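Local structure of type IV pilus biogenesis factor PilY1 (Pseudomonas aeruginosa, 3HX6) at residues 164-169 against 189-194; 179-184 against 226-231; 409-414 against 521-526; 478-483 against 494-499. The protein primes type IV pilus assembly, supports twitching motility and adhesion to host cells, and probably regulates pilus retraction through calcium binding and release. The protein carries 3 engineered substitutions. One frame throughout, in Å; residues are numbered along the deposited sequence.

In this C-terminal domain of PilY1, the four contacts form two groups on opposite sides of the chain's centre. Contacts 1 and 2 share a four-stranded propeller sheet: strands 165-170 and 178-184 are neighbours in it, and each meets chain from beyond that sheet. Contacts 3 and 4 share the long mixed sheet through neighbouring strands 521-524 and 477-483, with contact 4 nested inside the loop that contact 3 closes. Contacts 1, 2 and 4 are buried, and contact 3 partly buried. The chemistry follows place: backbone bonds and a water pair strands edge to edge in contact 3, whereas hydrocarbon and aromatic packing fills the others, with one indole hydrogen bond in contact 2.

Contact 1 of 4, residues 164-169 against 189-194; sequences KGLFAL and PDLGYS
Over one face of the Tyr-193 ring runs the hydrocarbon chain of Lys-164. Its CG stands 4.1 Å from the ring centroid of Tyr-193 and 15° off the normal, a CH-pi contact displaced toward the CD1-CE1 rim. Further along, Lys-164 CE lies 3.9 Å from Tyr-193 CE2, so the aliphatic chain crosses the ring from one rim to the other. The lysine starts with CG anti to its carbonyl carbon (chi1 -59°) and stays extended beyond, which carries NZ past the ring to a hydrogen bond with Ser-217 O; Tyr-193 touches Ser-217 too. Away from the ring the same chain also rests on backbone, with Lys-164 CD 3.4 Å from Leu-191 O.

Segment 164-169 enters the third strand of a four-stranded antiparallel sheet, one blade of the beta-propeller, while residues 189-194 belong to the connection that leaves strand 178-184 for the first strand of the next sheet. The connection passes the start of strand 165-170, Lys-164 lying nearest Tyr-193.

Leu-191 fills the inner side of this passage. Its CD2 lies 3.6 Å from Gly-165 CA, where no side chain intervenes, and its CD1 is 4.1 Å from Leu-166 CD2, the two leucines crossing at a slant. Beside them Leu-166 CD1 is modelled 3.0 Å from Ser-194 OG, with the leucine in an unusual rotamer (chi1 -113°), so the detail of that approach is doubtful. The serine hydroxyl makes a weak hydrogen bond back to Gly-192 O, and Ser-194 O is held by Ser-158 OG.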
loop_
_atom_site.group_PDB
_atom_site.type_symbol
_atom_site.label_atom_id
_atom_site.label_comp_id
_atom_site.label_asym_id
_atom_site.label_seq_id
_atom_site.Cartn_x
_atom_site.Cartn_y
_atom_site.Cartn_z
ATOM N N LYS A 164 -34.824 -11.119 14.804
ATOM C CA LYS A 164 -34.650 -11.547 13.424
ATOM C C LYS A 164 -34.889 -10.345 12.525
ATOM O O LYS A 164 -36.026 -10.016 12.186
ATOM C CB LYS A 164 -35.634 -12.669 13.098
ATOM C CG LYS A 164 -35.479 -13.885 14.004
ATOM C CD LYS A 164 -36.615 -14.879 13.812
ATOM C CE LYS A 164 -36.435 -16.088 14.714
ATOM N NZ LYS A 164 -37.577 -17.041 14.603
ATOM N N GLY A 165 -33.810 -9.676 12.146
ATOM C CA GLY A 165 -33.965 -8.509 11.308
ATOM C C GLY A 165 -32.681 -8.047 10.665
ATOM O O GLY A 165 -31.577 -8.307 11.154
ATOM N N LEU A 166 -32.849 -7.335 9.562
ATOM C CA LEU A 166 -31.749 -6.800 8.783
ATOM C C LEU A 166 -32.037 -5.331 8.534
ATOM O O LEU A 166 -33.194 -4.926 8.488
ATOM C CB LEU A 166 -31.692 -7.525 7.434
ATOM C CG LEU A 166 -30.542 -8.454 7.052
ATOM C CD1 LEU A 166 -30.007 -9.140 8.273
ATOM C CD2 LEU A 166 -31.030 -9.468 6.010
ATOM N N PHE A 167 -30.990 -4.529 8.395
ATOM C CA PHE A 167 -31.174 -3.128 8.076
ATOM C C PHE A 167 -29.983 -2.627 7.273
ATOM O O PHE A 167 -28.890 -3.199 7.325
ATOM C CB PHE A 167 -31.396 -2.266 9.332
ATOM C CG PHE A 167 -30.235 -2.237 10.282
ATOM C CD1 PHE A 167 -30.194 -3.093 11.380
ATOM C CD2 PHE A 167 -29.192 -1.332 10.094
ATOM C CE1 PHE A 167 -29.127 -3.044 12.285
ATOM C CE2 PHE A 167 -28.125 -1.275 10.988
ATOM C CZ PHE A 167 -28.091 -2.133 12.087
ATOM N N ALA A 168 -30.219 -1.571 6.503
ATOM C CA ALA A 168 -29.182 -0.980 5.680
ATOM C C ALA A 168 -29.205 0.521 5.894
ATOM O O ALA A 168 -30.271 1.126 5.969
ATOM C CB ALA A 168 -29.430 -1.309 4.204
ATOM N N LEU A 169 -28.029 1.119 6.022
ATOM C CA LEU A 169 -27.946 2.556 6.203
ATOM C C LEU A 169 -27.115 3.118 5.062
ATOM O O LEU A 169 -26.229 2.435 4.539
ATOM C CB LEU A 169 -27.264 2.898 7.536
ATOM C CG LEU A 169 -27.840 2.272 8.813
ATOM C CD1 LEU A 169 -26.967 2.649 10.010
ATOM C CD2 LEU A 169 -29.266 2.734 9.018
ATOM N N PRO A 189 -40.633 -13.873 5.919
ATOM C CA PRO A 189 -41.022 -14.914 6.873
ATOM C C PRO A 189 -39.936 -15.915 7.264
ATOM O O PRO A 189 -39.947 -16.421 8.381
ATOM C CB PRO A 189 -42.229 -15.575 6.194
ATOM C CG PRO A 189 -41.976 -15.343 4.740
ATOM C CD PRO A 189 -41.478 -13.924 4.713
ATOM N N ASP A 190 -38.997 -16.197 6.366
ATOM C CA ASP A 190 -37.934 -17.154 6.678
ATOM C C ASP A 190 -36.647 -16.513 7.187
ATOM O O ASP A 190 -35.596 -17.146 7.201
ATOM C CB ASP A 190 -37.617 -18.022 5.462
ATOM C CG ASP A 190 -38.727 -19.004 5.143
ATOM O OD1 ASP A 190 -39.124 -19.772 6.047
ATOM O OD2 ASP A 190 -39.195 -19.015 3.987
ATOM N N LEU A 191 -36.730 -15.259 7.611
ATOM C CA LEU A 191 -35.561 -14.574 8.133
ATOM C C LEU A 191 -35.290 -15.044 9.564
ATOM O O LEU A 191 -36.198 -15.077 10.399
ATOM C CB LEU A 191 -35.783 -13.061 8.118
ATOM C CG LEU A 191 -34.614 -12.203 8.609
ATOM C CD1 LEU A 191 -33.434 -12.338 7.639
ATOM C CD2 LEU A 191 -35.057 -10.743 8.721
ATOM N N GLY A 192 -34.045 -15.418 9.841
ATOM C CA GLY A 192 -33.691 -15.863 11.177
ATOM C C GLY A 192 -32.720 -14.881 11.803
ATOM O O GLY A 192 -32.607 -13.742 11.340
ATOM N N TYR A 193 -32.033 -15.297 12.860
ATOM C CA TYR A 193 -31.055 -14.423 13.487
ATOM C C TYR A 193 -29.957 -14.253 12.447
ATOM O O TYR A 193 -29.276 -15.208 12.064
ATOM C CB TYR A 193 -30.536 -15.055 14.773
ATOM C CG TYR A 193 -31.635 -15.184 15.793
ATOM C CD1 TYR A 193 -32.175 -14.051 16.401
ATOM C CD2 TYR A 193 -32.202 -16.422 16.083
ATOM C CE1 TYR A 193 -33.254 -14.146 17.265
ATOM C CE2 TYR A 193 -33.284 -16.530 16.945
ATOM C CZ TYR A 193 -33.803 -15.389 17.529
ATOM O OH TYR A 193 -34.880 -15.489 18.372
ATOM N N SER A 194 -29.800 -13.019 11.991
ATOM C CA SER A 194 -28.856 -12.715 10.941
ATOM C C SER A 194 -27.381 -12.621 11.269
ATOM O O SER A 194 -26.749 -11.579 11.094
ATOM C CB SER A 194 -29.328 -11.461 10.224
ATOM O OG SER A 194 -30.606 -11.705 9.654
#

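Contact 2 of 4, residues 179-184 against 226-231; sequences LLWEIG and LIIDME. Engineered in segment 226-231: Met-230 (natural residue Leu).
Trp-181 is the large bump of this contact, and the hollow that takes it is the bend where strand 223-229 gives way to residues 230 and 231. With CG wedged between backbone N and carbonyl carbon (chi1 46°), the indole projects from its strand into the bend. Ile-228 CG2 sits over one face of the six-membered ring, 3.8 Å from Trp-181 CZ2 and off toward the rim. At the pyrrole edge, Trp-181 NE1 donates a 2.7 Å hydrogen bond to Met-230 O; the oxygen lies in the indole plane, while the nitrogen stands 43° out of the carbonyl plane.

The engineered Met-230 bends back so that its CE comes 4.0 Å from Leu-180 CD1 and also meets the indole, crossing it at about a right angle. At the other end, Ile-183 and Ile-228 meet tip to tip, tightly, with CD1 to CD1 at 3.3 Å.

A classic beta bulge, Leu-180 and Trp-181 both facing Ala-168, lets two consecutive side chains turn to the neighbouring propeller sheet. Between sheets joined chiefly by hydrocarbon, the short indole bond satisfies a buried N-H and helps fix how the ring is rotated.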
loop_
_atom_site.group_PDB
_atom_site.type_symbol
_atom_site.label_atom_id
_atom_site.label_comp_id
_atom_site.label_asym_id
_atom_site.label_seq_id
_atom_site.Cartn_x
_atom_site.Cartn_y
_atom_site.Cartn_z
ATOM N N LEU A 179 -31.526 6.083 6.835
ATOM C CA LEU A 179 -32.024 4.722 6.965
ATOM C C LEU A 179 -32.640 4.316 5.630
ATOM O O LEU A 179 -33.661 4.875 5.222
ATOM C CB LEU A 179 -33.090 4.639 8.061
ATOM C CG LEU A 179 -33.857 3.316 8.121
ATOM C CD1 LEU A 179 -32.884 2.165 8.336
ATOM C CD2 LEU A 179 -34.888 3.365 9.241
ATOM N N LEU A 180 -32.019 3.356 4.950
ATOM C CA LEU A 180 -32.527 2.894 3.664
ATOM C C LEU A 180 -33.712 1.961 3.860
ATOM O O LEU A 180 -34.755 2.124 3.225
ATOM C CB LEU A 180 -31.424 2.180 2.884
ATOM C CG LEU A 180 -30.282 3.082 2.405
ATOM C CD1 LEU A 180 -29.150 2.236 1.846
ATOM C CD2 LEU A 180 -30.812 4.053 1.356
ATOM N N TRP A 181 -33.549 0.974 4.733
ATOM C CA TRP A 181 -34.624 0.038 5.012
ATOM C C TRP A 181 -34.351 -0.879 6.196
ATOM O O TRP A 181 -33.228 -0.976 6.692
ATOM C CB TRP A 181 -34.954 -0.813 3.775
ATOM C CG TRP A 181 -33.768 -1.385 3.037
ATOM C CD1 TRP A 181 -33.222 -0.909 1.879
ATOM C CD2 TRP A 181 -33.003 -2.546 3.392
ATOM N NE1 TRP A 181 -32.168 -1.703 1.487
ATOM C CE2 TRP A 181 -32.011 -2.714 2.398
ATOM C CE3 TRP A 181 -33.059 -3.461 4.450
ATOM C CZ2 TRP A 181 -31.080 -3.760 2.433
ATOM C CZ3 TRP A 181 -32.131 -4.505 4.485
ATOM C CH2 TRP A 181 -31.155 -4.642 3.481
ATOM N N GLU A 182 -35.412 -1.538 6.642
ATOM C CA GLU A 182 -35.363 -2.475 7.751
ATOM C C GLU A 182 -36.190 -3.683 7.348
ATOM O O GLU A 182 -37.322 -3.540 6.899
ATOM C CB GLU A 182 -35.970 -1.860 9.012
ATOM C CG GLU A 182 -35.192 -0.704 9.602
ATOM C CD GLU A 182 -35.838 -0.175 10.872
ATOM O OE1 GLU A 182 -36.998 0.291 10.803
ATOM O OE2 GLU A 182 -35.189 -0.230 11.941
ATOM N N ILE A 183 -35.617 -4.868 7.496
ATOM C CA ILE A 183 -36.314 -6.099 7.154
ATOM C C ILE A 183 -36.560 -6.900 8.423
ATOM O O ILE A 183 -35.708 -6.947 9.305
ATOM C CB ILE A 183 -35.483 -6.974 6.188
ATOM C CG1 ILE A 183 -35.263 -6.240 4.869
ATOM C CG2 ILE A 183 -36.195 -8.299 5.937
ATOM C CD1 ILE A 183 -34.530 -7.067 3.836
ATOM N N GLY A 184 -37.732 -7.517 8.506
ATOM C CA GLY A 184 -38.078 -8.332 9.656
ATOM C C GLY A 184 -38.814 -9.553 9.147
ATOM O O GLY A 184 -38.947 -9.727 7.932
ATOM N N LEU A 226 -31.008 -15.037 0.504
ATOM C CA LEU A 226 -31.872 -13.885 0.373
ATOM C C LEU A 226 -31.175 -12.880 -0.529
ATOM O O LEU A 226 -30.006 -12.558 -0.331
ATOM C CB LEU A 226 -32.153 -13.256 1.743
ATOM C CG LEU A 226 -32.796 -14.169 2.801
ATOM C CD1 LEU A 226 -33.082 -13.370 4.074
ATOM C CD2 LEU A 226 -34.086 -14.763 2.254
ATOM N N ILE A 227 -31.893 -12.415 -1.540
ATOM C CA ILE A 227 -31.358 -11.426 -2.454
ATOM C C ILE A 227 -32.264 -10.225 -2.255
ATOM O O ILE A 227 -33.400 -10.188 -2.727
ATOM C CB ILE A 227 -31.389 -11.933 -3.901
ATOM C CG1 ILE A 227 -30.467 -13.155 -4.019
ATOM C CG2 ILE A 227 -30.936 -10.832 -4.854
ATOM C CD1 ILE A 227 -30.400 -13.768 -5.406
ATOM N N ILE A 228 -31.741 -9.257 -1.515
ATOM C CA ILE A 228 -32.468 -8.052 -1.157
ATOM C C ILE A 228 -32.042 -6.859 -2.002
ATOM O O ILE A 228 -30.860 -6.527 -2.061
ATOM C CB ILE A 228 -32.217 -7.739 0.330
ATOM C CG1 ILE A 228 -32.502 -8.999 1.163
ATOM C CG2 ILE A 228 -33.082 -6.565 0.778
ATOM C CD1 ILE A 228 -32.036 -8.915 2.601
ATOM N N ASP A 229 -33.004 -6.213 -2.652
ATOM C CA ASP A 229 -32.693 -5.051 -3.477
ATOM C C ASP A 229 -32.043 -3.992 -2.598
ATOM O O ASP A 229 -32.601 -3.589 -1.574
ATOM C CB ASP A 229 -33.964 -4.478 -4.112
ATOM C CG ASP A 229 -33.673 -3.308 -5.039
ATOM O OD1 ASP A 229 -32.992 -3.519 -6.065
ATOM O OD2 ASP A 229 -34.118 -2.181 -4.734
ATOM N N MET A 230 -30.862 -3.540 -3.003
ATOM C CA MET A 230 -30.122 -2.540 -2.244
ATOM C C MET A 230 -30.939 -1.287 -1.950
ATOM O O MET A 230 -31.003 -0.828 -0.810
ATOM C CB MET A 230 -28.849 -2.144 -2.999
ATOM C CG MET A 230 -27.870 -1.317 -2.177
ATOM S SD MET A 230 -27.301 -2.209 -0.695
ATOM C CE MET A 230 -28.229 -1.424 0.577
ATOM N N GLU A 231 -31.571 -0.736 -2.977
ATOM C CA GLU A 231 -32.345 0.481 -2.803
ATOM C C GLU A 231 -33.614 0.342 -1.973
ATOM O O GLU A 231 -33.834 1.101 -1.026
ATOM C CB GLU A 231 -32.716 1.065 -4.170
ATOM C CG GLU A 231 -33.603 2.302 -4.093
ATOM C CD GLU A 231 -33.869 2.915 -5.456
ATOM O OE1 GLU A 231 -34.254 2.169 -6.384
ATOM O OE2 GLU A 231 -33.702 4.144 -5.597
#

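Contact 3 of 4, residues 409-414 against 521-526; sequences ARTIRI and GTEQKG
Thr-411 O takes two donors where strands 408-415 and 521-524 meet. Glu-523 N donates to it at 3.0 Å, almost straight at the hydrogen (172°), and Thr-522 OG1 adds a weak bond at 3.5 Å. That hydroxyl reaches the carbonyl because it lies anti to the backbone N of Thr-522 (chi1 -177°), and it also touches Arg-410 CD at 3.7 Å.

Two residues on, Arg-413 and Gly-521 form an antiparallel hydrogen-bonded pair, Arg-413 N reaching Gly-521 O at 2.8 Å and Gly-521 N reaching Arg-413 O at 3.1 Å. One step back, Ile-412 faces Thr-522 as a non-hydrogen-bonded pair. At Thr-411 the strands begin to part: a water accepts from Thr-411 N at 2.8 Å and donates to Glu-523 O at 2.8 Å, standing in for one direct bond.

Further out, the arginines are steered by partners elsewhere. Arg-413 forms a salt bridge with Glu-447, hydrogen bonds to Gln-400 and Tyr-481, and a cation-pi contact with Trp-479. Arg-410 pairs with Glu-547 and also donates to Leu-498 O.

The seam joins strand 408-415, and the strands beyond it, to 521-524 and its neighbour 477-483. At the Arg-413 end two direct backbone bonds set the register; at the Thr-411 end one direct bond remains and a water bridges the second position. The guanidinium charges are probably balanced by the two glutamates beyond the seam.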
loop_
_atom_site.group_PDB
_atom_site.type_symbol
_atom_site.label_atom_id
_atom_site.label_comp_id
_atom_site.label_asym_id
_atom_site.label_seq_id
_atom_site.Cartn_x
_atom_site.Cartn_y
_atom_site.Cartn_z
ATOM N N ALA A 409 9.245 -14.863 19.753
ATOM C CA ALA A 409 8.803 -16.195 20.149
ATOM C C ALA A 409 7.329 -16.345 19.778
ATOM O O ALA A 409 6.553 -15.407 19.933
ATOM C CB ALA A 409 8.990 -16.387 21.649
ATOM N N ARG A 410 6.954 -17.519 19.278
ATOM C CA ARG A 410 5.569 -17.790 18.889
ATOM C C ARG A 410 5.268 -19.274 19.036
ATOM O O ARG A 410 6.181 -20.101 19.062
ATOM C CB ARG A 410 5.323 -17.420 17.421
ATOM C CG ARG A 410 5.526 -15.965 17.046
ATOM C CD ARG A 410 5.236 -15.759 15.569
ATOM N NE ARG A 410 5.587 -14.417 15.116
ATOM C CZ ARG A 410 4.856 -13.331 15.342
ATOM N NH1 ARG A 410 3.715 -13.422 16.014
ATOM N NH2 ARG A 410 5.277 -12.150 14.908
ATOM N N THR A 411 3.987 -19.610 19.143
ATOM C CA THR A 411 3.591 -21.008 19.205
ATOM C C THR A 411 3.052 -21.231 17.793
ATOM O O THR A 411 2.169 -20.505 17.329
ATOM C CB THR A 411 2.488 -21.275 20.257
ATOM O OG1 THR A 411 1.276 -20.630 19.861
ATOM C CG2 THR A 411 2.914 -20.746 21.614
ATOM N N ILE A 412 3.603 -22.220 17.106
ATOM C CA ILE A 412 3.210 -22.489 15.738
ATOM C C ILE A 412 2.728 -23.907 15.520
ATOM O O ILE A 412 2.824 -24.768 16.399
ATOM C CB ILE A 412 4.391 -22.209 14.781
ATOM C CG1 ILE A 412 5.605 -23.063 15.156
ATOM C CG2 ILE A 412 4.806 -20.746 14.882
ATOM C CD1 ILE A 412 5.521 -24.514 14.754
ATOM N N ARG A 413 2.194 -24.137 14.332
ATOM C CA ARG A 413 1.732 -25.453 13.955
ATOM C C ARG A 413 2.240 -25.729 12.554
ATOM O O ARG A 413 2.379 -24.812 11.742
ATOM C CB ARG A 413 0.207 -25.528 14.000
ATOM C CG ARG A 413 -0.340 -25.662 15.407
ATOM C CD ARG A 413 -1.862 -25.737 15.441
ATOM N NE ARG A 413 -2.345 -25.880 16.812
ATOM C CZ ARG A 413 -3.626 -25.835 17.159
ATOM N NH1 ARG A 413 -4.557 -25.646 16.233
ATOM N NH2 ARG A 413 -3.975 -25.987 18.430
ATOM N N ILE A 414 2.561 -26.989 12.294
ATOM C CA ILE A 414 3.039 -27.398 10.982
ATOM C C ILE A 414 2.025 -28.366 10.408
ATOM O O ILE A 414 1.540 -29.261 11.101
ATOM C CB ILE A 414 4.424 -28.094 11.060
ATOM C CG1 ILE A 414 5.498 -27.065 11.428
ATOM C CG2 ILE A 414 4.771 -28.751 9.728
ATOM C CD1 ILE A 414 5.945 -27.179 12.862
ATOM N N GLY A 521 0.666 -22.462 10.570
ATOM C CA GLY A 521 -0.192 -21.835 11.554
ATOM C C GLY A 521 0.555 -21.228 12.723
ATOM O O GLY A 521 1.626 -21.701 13.105
ATOM N N THR A 522 -0.014 -20.164 13.277
ATOM C CA THR A 522 0.564 -19.485 14.425
ATOM C C THR A 522 -0.555 -18.913 15.290
ATOM O O THR A 522 -1.547 -18.381 14.780
ATOM C CB THR A 522 1.523 -18.349 14.004
ATOM O OG1 THR A 522 2.105 -17.761 15.172
ATOM C CG2 THR A 522 0.788 -17.280 13.224
ATOM N N GLU A 523 -0.387 -19.049 16.601
ATOM C CA GLU A 523 -1.355 -18.575 17.578
ATOM C C GLU A 523 -1.239 -17.062 17.747
ATOM O O GLU A 523 -0.143 -16.544 17.950
ATOM C CB GLU A 523 -1.098 -19.290 18.908
ATOM C CG GLU A 523 -2.040 -18.944 20.046
ATOM C CD GLU A 523 -1.752 -19.765 21.291
ATOM O OE1 GLU A 523 -0.594 -19.750 21.766
ATOM O OE2 GLU A 523 -2.680 -20.433 21.791
ATOM N N GLN A 524 -2.363 -16.353 17.653
ATOM C CA GLN A 524 -2.363 -14.894 17.801
ATOM C C GLN A 524 -3.240 -14.393 18.952
ATOM O O GLN A 524 -4.161 -15.078 19.397
ATOM C CB GLN A 524 -2.798 -14.218 16.494
ATOM C CG GLN A 524 -1.734 -14.230 15.404
ATOM C CD GLN A 524 -2.024 -13.243 14.279
ATOM O OE1 GLN A 524 -3.002 -13.384 13.545
ATOM N NE2 GLN A 524 -1.168 -12.234 14.145
ATOM N N LYS A 525 -2.941 -13.184 19.421
ATOM C CA LYS A 525 -3.669 -12.566 20.528
ATOM C C LYS A 525 -5.177 -12.449 20.328
ATOM O O LYS A 525 -5.691 -12.634 19.220
ATOM C CB LYS A 525 -3.096 -11.178 20.834
ATOM C CG LYS A 525 -1.792 -11.201 21.622
ATOM C CD LYS A 525 -1.318 -9.789 21.948
ATOM C CE LYS A 525 -0.112 -9.803 22.880
ATOM N NZ LYS A 525 1.032 -10.580 22.320
ATOM N N GLY A 526 -5.862 -12.135 21.427
ATOM C CA GLY A 526 -7.308 -11.988 21.448
ATOM C C GLY A 526 -8.009 -11.740 20.129
ATOM O O GLY A 526 -7.549 -10.957 19.298
HETATM O O HOH W 1 2.267 -17.415 19.044
#

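Contact 4 of 4, residues 478-483 against 494-499; sequences NWTYGL and TVFDLA
Tyr-481, whose backbone carbonyl carbon meets the Phe-496 ring, has its hydroxyl gripped twice: OH bonds to Glu-447 OE2 and Arg-413 NH1. Thr-480 OG1 bonds to the side-chain oxygen of Gln-524 on the adjoining strand, and with that hydroxyl anti to the carbonyl carbon (chi1 -61°), CG2 is left facing the phenyl ring, 4.1 Å from Phe-496 CZ.

The ring comes down edge-first on the strand. Phe-496 CE2 lies 3.4 Å from Gly-482 N and Phe-496 CZ 3.6 Å from Tyr-481 C, both backbone atoms being near the ring plane. Gly-482 has no side chain to hold the phenyl off, so aromatic C-H atoms rest directly on the peptide.

Strand 477-483 is an inner strand of the long mixed sheet, flanked by 521-524 and 459-466. The chain that follows it loops back across the face that carries the Thr-480 side chain and passes over Gly-482, while Trp-479 and Tyr-481 turn to the other face. Phe-496 also reaches Leu-461 on strand 459-466, so its ring spans two strands.

Val-495 supports the phenyl from within the loop: Val-495 CG2 sits over the centre of one ring face, 3.9 Å above the plane, and Val-495 CG1 is 4.1 Å from Gly-482 O. Just after the ring, an inverse gamma turn centred on Asp-497 is closed by a weak bond, Leu-498 N to Phe-496 O at 3.1 Å.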
loop_
_atom_site.group_PDB
_atom_site.type_symbol
_atom_site.label_atom_id
_atom_site.label_comp_id
_atom_site.label_asym_id
_atom_site.label_seq_id
_atom_site.Cartn_x
_atom_site.Cartn_y
_atom_site.Cartn_z
ATOM N N ASN A 478 -6.982 -18.066 19.412
ATOM C CA ASN A 478 -7.035 -17.932 17.968
ATOM C C ASN A 478 -5.788 -18.380 17.239
ATOM O O ASN A 478 -4.668 -18.037 17.616
ATOM C CB ASN A 478 -7.323 -16.479 17.595
ATOM C CG ASN A 478 -8.726 -16.046 17.965
ATOM O OD1 ASN A 478 -8.943 -14.908 18.362
ATOM N ND2 ASN A 478 -9.692 -16.950 17.817
ATOM N N TRP A 479 -6.004 -19.144 16.175
ATOM C CA TRP A 479 -4.921 -19.624 15.339
ATOM C C TRP A 479 -5.113 -19.111 13.921
ATOM O O TRP A 479 -6.177 -19.284 13.327
ATOM C CB TRP A 479 -4.875 -21.152 15.325
ATOM C CG TRP A 479 -4.218 -21.728 16.525
ATOM C CD1 TRP A 479 -4.797 -22.013 17.724
ATOM C CD2 TRP A 479 -2.831 -22.059 16.657
ATOM N NE1 TRP A 479 -3.857 -22.503 18.600
ATOM C CE2 TRP A 479 -2.641 -22.542 17.969
ATOM C CE3 TRP A 479 -1.731 -21.992 15.793
ATOM C CZ2 TRP A 479 -1.392 -22.961 18.439
ATOM C CZ3 TRP A 479 -0.489 -22.408 16.260
ATOM C CH2 TRP A 479 -0.331 -22.888 17.574
ATOM N N THR A 480 -4.079 -18.467 13.395
ATOM C CA THR A 480 -4.096 -17.939 12.039
ATOM C C THR A 480 -3.323 -18.920 11.172
ATOM O O THR A 480 -2.211 -19.311 11.520
ATOM C CB THR A 480 -3.397 -16.565 11.960
ATOM O OG1 THR A 480 -4.090 -15.629 12.792
ATOM C CG2 THR A 480 -3.387 -16.052 10.526
ATOM N N TYR A 481 -3.912 -19.325 10.053
ATOM C CA TYR A 481 -3.260 -20.271 9.153
ATOM C C TYR A 481 -3.064 -19.708 7.757
ATOM O O TYR A 481 -3.838 -18.880 7.291
ATOM C CB TYR A 481 -4.081 -21.562 9.020
ATOM C CG TYR A 481 -4.277 -22.364 10.293
ATOM C CD1 TYR A 481 -5.405 -22.177 11.092
ATOM C CD2 TYR A 481 -3.351 -23.335 10.677
ATOM C CE1 TYR A 481 -5.614 -22.941 12.244
ATOM C CE2 TYR A 481 -3.543 -24.106 11.828
ATOM C CZ TYR A 481 -4.678 -23.904 12.604
ATOM O OH TYR A 481 -4.874 -24.663 13.737
ATOM N N GLY A 482 -2.018 -20.186 7.098
ATOM C CA GLY A 482 -1.724 -19.799 5.731
ATOM C C GLY A 482 -1.497 -21.142 5.061
ATOM O O GLY A 482 -0.466 -21.781 5.291
ATOM N N LEU A 483 -2.456 -21.596 4.258
ATOM C CA LEU A 483 -2.329 -22.901 3.616
ATOM C C LEU A 483 -2.344 -22.844 2.098
ATOM O O LEU A 483 -2.742 -21.843 1.504
ATOM C CB LEU A 483 -3.463 -23.831 4.089
ATOM C CG LEU A 483 -3.550 -24.106 5.597
ATOM C CD1 LEU A 483 -4.852 -24.802 5.933
ATOM C CD2 LEU A 483 -2.364 -24.951 6.040
ATOM N N THR A 494 7.504 -19.988 2.264
ATOM C CA THR A 494 7.098 -19.470 3.561
ATOM C C THR A 494 6.057 -18.378 3.335
ATOM O O THR A 494 6.211 -17.516 2.466
ATOM C CB THR A 494 8.325 -18.973 4.392
ATOM O OG1 THR A 494 8.184 -17.587 4.723
ATOM C CG2 THR A 494 9.602 -19.207 3.634
ATOM N N VAL A 495 4.976 -18.445 4.104
ATOM C CA VAL A 495 3.876 -17.502 3.961
ATOM C C VAL A 495 3.943 -16.300 4.887
ATOM O O VAL A 495 3.772 -15.165 4.446
ATOM C CB VAL A 495 2.507 -18.231 4.169
ATOM C CG1 VAL A 495 2.550 -19.063 5.438
ATOM C CG2 VAL A 495 1.361 -17.217 4.252
ATOM N N PHE A 496 4.207 -16.550 6.162
ATOM C CA PHE A 496 4.243 -15.482 7.148
ATOM C C PHE A 496 5.621 -14.983 7.545
ATOM O O PHE A 496 6.569 -15.755 7.662
ATOM C CB PHE A 496 3.543 -15.932 8.436
ATOM C CG PHE A 496 2.127 -16.385 8.242
ATOM C CD1 PHE A 496 1.122 -15.470 7.968
ATOM C CD2 PHE A 496 1.798 -17.732 8.350
ATOM C CE1 PHE A 496 -0.195 -15.884 7.805
ATOM C CE2 PHE A 496 0.483 -18.162 8.189
ATOM C CZ PHE A 496 -0.516 -17.231 7.916
ATOM N N ASP A 497 5.726 -13.678 7.749
ATOM C CA ASP A 497 6.971 -13.124 8.245
ATOM C C ASP A 497 6.758 -13.189 9.750
ATOM O O ASP A 497 6.228 -12.259 10.350
ATOM C CB ASP A 497 7.177 -11.669 7.824
ATOM C CG ASP A 497 8.284 -10.995 8.620
ATOM O OD1 ASP A 497 9.281 -11.683 8.938
ATOM O OD2 ASP A 497 8.166 -9.790 8.929
ATOM N N LEU A 498 7.148 -14.302 10.354
ATOM C CA LEU A 498 6.982 -14.491 11.790
ATOM C C LEU A 498 8.101 -13.845 12.590
ATOM O O LEU A 498 7.995 -13.688 13.805
ATOM C CB LEU A 498 6.944 -15.985 12.109
ATOM C CG LEU A 498 5.849 -16.795 11.418
ATOM C CD1 LEU A 498 6.041 -18.274 11.719
ATOM C CD2 LEU A 498 4.483 -16.318 11.904
ATOM N N ALA A 499 9.171 -13.472 11.898
ATOM C CA ALA A 499 10.340 -12.886 12.537
ATOM C C ALA A 499 10.351 -11.364 12.618
ATOM O O ALA A 499 11.367 -10.774 12.979
ATOM C CB ALA A 499 11.589 -13.370 11.821
#